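Local coordinates for PaxB (Photorhabdus luminescens, PDB 6EK4), which is probably one component, with PaxA, of a two-component alpha-helical pore-forming toxin related to YaxAB, at residues Val12-Ile17 with Trp309-Lys314. Residues are numbered along the deposited sequence; the frame is centred on the assembly and turned at random.
Sequences VVYPEI and WNIFAK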
loop_
_atom_site.group_PDB
_atom_site.type_symbol
_atom_site.label_atom_id
_atom_site.label_comp_id
_atom_site.label_asym_id
_atom_site.label_seq_id
_atom_site.Cartn_x
_atom_site.Cartn_y
_atom_site.Cartn_z
ATOM N N VAL A 12 -32.983 17.429 9.486
ATOM C CA VAL A 12 -31.796 16.610 9.880
ATOM C C VAL A 12 -31.630 15.418 8.938
ATOM O O VAL A 12 -32.610 14.761 8.582
ATOM C CB VAL A 12 -31.919 16.085 11.329
ATOM C CG1 VAL A 12 -30.662 15.326 11.735
ATOM C CG2 VAL A 12 -32.191 17.230 12.296
ATOM N N VAL A 13 -30.388 15.146 8.544
ATOM C CA VAL A 13 -30.071 14.004 7.686
ATOM C C VAL A 13 -28.933 13.191 8.303
ATOM O O VAL A 13 -27.956 13.756 8.796
ATOM C CB VAL A 13 -29.705 14.449 6.246
ATOM C CG1 VAL A 13 -28.420 15.272 6.219
ATOM C CG2 VAL A 13 -29.589 13.243 5.322
ATOM N N TYR A 14 -29.077 11.866 8.285
ATOM C CA TYR A 14 -28.051 10.970 8.814
ATOM C C TYR A 14 -26.990 10.697 7.746
ATOM O O TYR A 14 -27.312 10.649 6.559
ATOM C CB TYR A 14 -28.662 9.642 9.277
ATOM C CG TYR A 14 -29.751 9.747 10.334
ATOM C CD1 TYR A 14 -29.739 10.756 11.299
ATOM C CD2 TYR A 14 -30.776 8.806 10.388
ATOM C CE1 TYR A 14 -30.731 10.835 12.265
ATOM C CE2 TYR A 14 -31.767 8.876 11.352
ATOM C CZ TYR A 14 -31.742 9.891 12.288
ATOM O OH TYR A 14 -32.729 9.959 13.246
ATOM N N PRO A 15 -25.720 10.516 8.161
ATOM C CA PRO A 15 -24.669 10.185 7.190
ATOM C C PRO A 15 -24.821 8.785 6.593
ATOM O O PRO A 15 -25.247 7.864 7.289
ATOM C CB PRO A 15 -23.376 10.255 8.019
ATOM C CG PRO A 15 -23.727 10.995 9.263
ATOM C CD PRO A 15 -25.173 10.712 9.516
ATOM N N GLU A 16 -24.474 8.635 5.316
ATOM C CA GLU A 16 -24.424 7.320 4.678
ATOM C C GLU A 16 -23.061 6.702 4.972
ATOM O O GLU A 16 -22.033 7.228 4.543
ATOM C CB GLU A 16 -24.654 7.434 3.166
ATOM C CG GLU A 16 -24.835 6.101 2.439
ATOM C CD GLU A 16 -26.199 5.454 2.657
ATOM O OE1 GLU A 16 -26.467 4.416 2.013
ATOM O OE2 GLU A 16 -27.009 5.967 3.461
ATOM N N ILE A 17 -23.061 5.595 5.710
ATOM C CA ILE A 17 -21.827 4.953 6.160
ATOM C C ILE A 17 -21.703 3.558 5.554
ATOM O O ILE A 17 -22.644 2.766 5.599
ATOM C CB ILE A 17 -21.776 4.845 7.702
ATOM C CG1 ILE A 17 -22.143 6.191 8.342
ATOM C CG2 ILE A 17 -20.394 4.393 8.165
ATOM C CD1 ILE A 17 -22.103 6.200 9.856
ATOM N N TRP A 309 -23.788 9.402 15.992
ATOM C CA TRP A 309 -24.173 9.255 17.400
ATOM C C TRP A 309 -24.390 10.610 18.077
ATOM O O TRP A 309 -25.290 10.748 18.907
ATOM C CB TRP A 309 -23.148 8.426 18.190
ATOM C CG TRP A 309 -22.713 7.129 17.538
ATOM C CD1 TRP A 309 -21.476 6.559 17.621
ATOM C CD2 TRP A 309 -23.497 6.260 16.702
ATOM N NE1 TRP A 309 -21.439 5.392 16.900
ATOM C CE2 TRP A 309 -22.664 5.185 16.326
ATOM C CE3 TRP A 309 -24.819 6.284 16.238
ATOM C CZ2 TRP A 309 -23.109 4.144 15.509
ATOM C CZ3 TRP A 309 -25.259 5.247 15.425
ATOM C CH2 TRP A 309 -24.405 4.193 15.071
ATOM N N ASN A 310 -23.572 11.600 17.728
ATOM C CA ASN A 310 -23.756 12.963 18.239
ATOM C C ASN A 310 -25.010 13.632 17.667
ATOM O O ASN A 310 -25.656 14.431 18.348
ATOM C CB ASN A 310 -22.517 13.828 17.970
ATOM C CG ASN A 310 -21.399 13.582 18.972
ATOM O OD1 ASN A 310 -21.644 13.280 20.140
ATOM N ND2 ASN A 310 -20.160 13.728 18.518
ATOM N N ILE A 311 -25.344 13.304 16.419
ATOM C CA ILE A 311 -26.606 13.731 15.812
ATOM C C ILE A 311 -27.778 13.055 16.527
ATOM O O ILE A 311 -28.746 13.717 16.901
ATOM C CB ILE A 311 -26.648 13.418 14.297
ATOM C CG1 ILE A 311 -25.789 14.432 13.534
ATOM C CG2 ILE A 311 -28.079 13.448 13.766
ATOM C CD1 ILE A 311 -25.510 14.052 12.095
ATOM N N PHE A 312 -27.676 11.740 16.706
ATOM C CA PHE A 312 -28.689 10.953 17.419
ATOM C C PHE A 312 -28.952 11.496 18.823
ATOM O O PHE A 312 -30.100 11.563 19.262
ATOM C CB PHE A 312 -28.246 9.486 17.526
ATOM C CG PHE A 312 -28.550 8.649 16.307
ATOM C CD1 PHE A 312 -28.593 9.204 15.031
ATOM C CD2 PHE A 312 -28.764 7.283 16.443
ATOM C CE1 PHE A 312 -28.864 8.414 13.926
ATOM C CE2 PHE A 312 -29.033 6.491 15.341
ATOM C CZ PHE A 312 -29.083 7.058 14.081
ATOM N N ALA A 313 -27.883 11.877 19.520
ATOM C CA ALA A 313 -27.983 12.382 20.890
ATOM C C ALA A 313 -28.708 13.725 20.951
ATOM O O ALA A 313 -29.654 13.890 21.722
ATOM C CB ALA A 313 -26.598 12.506 21.507
ATOM N N LYS A 314 -28.265 14.675 20.133
ATOM C CA LYS A 314 -28.846 16.018 20.113
ATOM C C LYS A 314 -30.275 16.030 19.559
ATOM O O LYS A 314 -31.061 16.919 19.888
ATOM C CB LYS A 314 -27.951 16.967 19.307
ATOM C CG LYS A 314 -28.361 18.432 19.372
ATOM C CD LYS A 314 -27.152 19.352 19.267
ATOM C CE LYS A 314 -27.539 20.762 18.846
ATOM N NZ LYS A 314 -27.678 20.883 17.367
#
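Tyr14 comes nearest to Ile311 along the backbones, 7.7 Å between CA atoms, where the extended N-terminal segment Val12-Ile17 runs past the Trp309-Lys314 part of helix 247-321. No hydrogen bond links the two segments; side chains do the joining. One element is a tilted edge-to-face pair: the Phe312 ring turns its edge to the face of Tyr14, with centroids 4.8 Å apart and planes at 55°. Phe312 CE1 lies over the centre of the tyrosine ring, 3.5 Å from Tyr14 CE1. With CG beside its own backbone N (chi1 -58°), the tyrosine ring swings in toward the helix. Ile311, beside the ring pair, touches with both its branches. Its CG2 meets the edge of the tyrosine ring, 4.0 Å from Tyr14 CD1, and also touches Val12 CG1 at 3.8 Å. The other branch reaches out to CD1, which packs against Pro15 CD at 4.2 Å and lies close to the carbonyl oxygen of Val13. The hydroxyl of Tyr14 is hydrogen-bonded to Gln315 OE1, one turn beyond Ile311, and Lys335 makes a cation-pi contact with the tyrosine ring. The contact thus lays the first modelled residues, just ahead of helix 19-35, along the long helix 247-321, while Phe312 also meets Phe339 of helix 326-348 and Leu126 of helix 101-141 within the elongated helical bundle.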